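Local coordinates for predicted component of a thermophile-specific DNA repair system, contains a RAMP domain (Methanopyrus kandleri, PDB 4N0L), which binds CRISPR RNA as the Csm3 subunit of the type III-A CRISPR system and may have endonuclease activity, at residues P116-F121 / S240-L245. Residues are numbered along the deposited sequence; the frame is centred on the assembly and turned at random.
With ZN (zinc ion), chain C.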
loop_
_atom_site.group_PDB
_atom_site.type_symbol
_atom_site.label_atom_id
_atom_site.label_comp_id
_atom_site.label_asym_id
_atom_site.label_seq_id
_atom_site.Cartn_x
_atom_site.Cartn_y
_atom_site.Cartn_z
ATOM N N PRO A 116 -2.158 -12.116 -2.739
ATOM C CA PRO A 116 -1.389 -10.868 -2.823
ATOM C C PRO A 116 -1.975 -9.762 -1.951
ATOM O O PRO A 116 -1.226 -9.053 -1.281
ATOM C CB PRO A 116 -1.482 -10.495 -4.304
ATOM C CG PRO A 116 -1.766 -11.776 -5.001
ATOM C CD PRO A 116 -2.624 -12.563 -4.062
ATOM N N VAL A 117 -3.295 -9.613 -1.979
ATOM C CA VAL A 117 -3.977 -8.604 -1.174
ATOM C C VAL A 117 -3.647 -8.728 0.308
ATOM O O VAL A 117 -3.147 -7.791 0.929
ATOM C CB VAL A 117 -5.505 -8.690 -1.339
ATOM C CG1 VAL A 117 -6.195 -7.683 -0.425
ATOM C CG2 VAL A 117 -5.898 -8.460 -2.790
ATOM N N CYS A 118 -3.923 -9.900 0.866
ATOM C CA CYS A 118 -3.797 -10.120 2.303
ATOM C C CYS A 118 -2.344 -10.268 2.769
ATOM O O CYS A 118 -1.997 -9.813 3.859
ATOM C CB CYS A 118 -4.622 -11.343 2.715
ATOM S SG CYS A 118 -6.421 -11.110 2.537
ATOM N N ARG A 119 -1.496 -10.899 1.962
ATOM C CA ARG A 119 -0.103 -11.100 2.363
ATOM C C ARG A 119 0.677 -9.778 2.389
ATOM O O ARG A 119 1.620 -9.619 3.166
ATOM C CB ARG A 119 0.589 -12.111 1.437
ATOM C CG ARG A 119 1.137 -11.519 0.145
ATOM C CD ARG A 119 1.419 -12.585 -0.903
ATOM N NE ARG A 119 2.062 -12.009 -2.082
ATOM C CZ ARG A 119 2.020 -12.544 -3.299
ATOM N NH1 ARG A 119 1.366 -13.680 -3.507
ATOM N NH2 ARG A 119 2.636 -11.938 -4.307
ATOM N N ILE A 120 0.271 -8.830 1.545
ATOM C CA ILE A 120 0.926 -7.525 1.466
ATOM C C ILE A 120 0.311 -6.511 2.429
ATOM O O ILE A 120 1.020 -5.846 3.185
ATOM C CB ILE A 120 0.864 -6.947 0.031
ATOM C CG1 ILE A 120 1.709 -7.789 -0.928
ATOM C CG2 ILE A 120 1.339 -5.501 0.009
ATOM C CD1 ILE A 120 1.483 -7.452 -2.386
ATOM N N PHE A 121 -1.010 -6.381 2.381
ATOM C CA PHE A 121 -1.699 -5.341 3.134
ATOM C C PHE A 121 -2.315 -5.862 4.437
ATOM O O PHE A 121 -3.062 -5.151 5.111
ATOM C CB PHE A 121 -2.774 -4.694 2.259
ATOM C CG PHE A 121 -2.223 -3.978 1.053
ATOM C CD1 PHE A 121 -1.712 -2.693 1.159
ATOM C CD2 PHE A 121 -2.222 -4.591 -0.191
ATOM C CE1 PHE A 121 -1.204 -2.036 0.047
ATOM C CE2 PHE A 121 -1.717 -3.938 -1.307
ATOM C CZ PHE A 121 -1.207 -2.660 -1.187
ATOM N N SER A 240 6.987 -10.123 -7.003
ATOM C CA SER A 240 5.545 -10.058 -7.198
ATOM C C SER A 240 4.914 -9.028 -6.267
ATOM O O SER A 240 4.043 -8.262 -6.681
ATOM C CB SER A 240 4.908 -11.431 -6.971
ATOM O OG SER A 240 4.459 -11.990 -8.194
ATOM N N ASP A 241 5.369 -9.004 -5.016
ATOM C CA ASP A 241 4.862 -8.053 -4.034
ATOM C C ASP A 241 5.153 -6.616 -4.461
ATOM O O ASP A 241 4.284 -5.746 -4.373
ATOM C CB ASP A 241 5.474 -8.311 -2.656
ATOM C CG ASP A 241 4.820 -9.475 -1.929
ATOM O OD1 ASP A 241 3.864 -10.069 -2.471
ATOM O OD2 ASP A 241 5.265 -9.788 -0.803
ATOM N N LEU A 242 6.376 -6.380 -4.925
ATOM C CA LEU A 242 6.786 -5.056 -5.377
ATOM C C LEU A 242 5.928 -4.591 -6.546
ATOM O O LEU A 242 5.532 -3.427 -6.607
ATOM C CB LEU A 242 8.263 -5.055 -5.772
ATOM C CG LEU A 242 9.256 -5.267 -4.630
ATOM C CD1 LEU A 242 10.687 -5.160 -5.133
ATOM C CD2 LEU A 242 9.001 -4.286 -3.494
ATOM N N LYS A 243 5.648 -5.507 -7.467
ATOM C CA LYS A 243 4.776 -5.219 -8.600
ATOM C C LYS A 243 3.396 -4.775 -8.145
ATOM O O LYS A 243 2.857 -3.787 -8.640
ATOM C CB LYS A 243 4.655 -6.444 -9.511
ATOM C CG LYS A 243 3.957 -6.156 -10.831
ATOM C CD LYS A 243 3.065 -7.310 -11.256
ATOM C CE LYS A 243 3.866 -8.586 -11.437
ATOM N NZ LYS A 243 2.986 -9.778 -11.569
ATOM N N TYR A 244 2.831 -5.511 -7.195
ATOM C CA TYR A 244 1.483 -5.233 -6.719
ATOM C C TYR A 244 1.441 -3.998 -5.822
ATOM O O TYR A 244 0.477 -3.235 -5.857
ATOM C CB TYR A 244 0.923 -6.455 -5.988
ATOM C CG TYR A 244 0.734 -7.651 -6.898
ATOM C CD1 TYR A 244 0.268 -7.489 -8.198
ATOM C CD2 TYR A 244 1.030 -8.939 -6.465
ATOM C CE1 TYR A 244 0.095 -8.574 -9.037
ATOM C CE2 TYR A 244 0.863 -10.030 -7.299
ATOM C CZ TYR A 244 0.394 -9.841 -8.584
ATOM O OH TYR A 244 0.223 -10.919 -9.422
ATOM N N LEU A 245 2.490 -3.799 -5.030
ATOM C CA LEU A 245 2.598 -2.603 -4.204
ATOM C C LEU A 245 2.651 -1.352 -5.080
ATOM O O LEU A 245 1.910 -0.392 -4.855
ATOM C CB LEU A 245 3.834 -2.671 -3.307
ATOM C CG LEU A 245 4.116 -1.407 -2.492
ATOM C CD1 LEU A 245 2.924 -1.065 -1.606
ATOM C CD2 LEU A 245 5.380 -1.565 -1.661
HETATM ZN ZN ZN C . -6.850 -12.505 0.721
#
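Arg119 meets Asp241 side-on, with two guanidinium nitrogens converging on a single carboxylate oxygen where helix 116-121 crosses segment 240-245 of helix 238-255 at about a right angle. Arg119 NE lies 2.7 Å from Asp241 OD1, on the syn lone pair of that oxygen; Arg119 NH2, 2.9 Å from the same OD1, approaches nearly along the C-O bond in a more bent hydrogen bond (N-H...O 135°). OD1 stays close to the guanidinium plane, although the carboxylate itself is turned 39° against it. With CG lodged between its backbone N and carbonyl carbon (chi1 84°), Arg119 runs out extended and lays one guanidinium face over Pro116 CA. Its NH2 also lies beside the edge of the Tyr244 ring, near the ring plane.

Ile120 slides antiparallel past the Asp241 side chain and brings CD1 to 3.8 Å from Tyr244 CB, while Pro116 CB approaches the Tyr244 ring obliquely, 3.7 Å from Tyr244 CD2. Tyr244 OH is hydrogen-bonded to Glu111. Asp241 OD2 forms a salt bridge with Arg171 and a hydrogen bond with Tyr230, so both oxygens of this buried carboxylate are engaged, and its negative charge is probably stabilised by the two arginines. The salt bridge thus ties the helix carrying the zinc ligand Cys118 to a long helix of the RRM-like core.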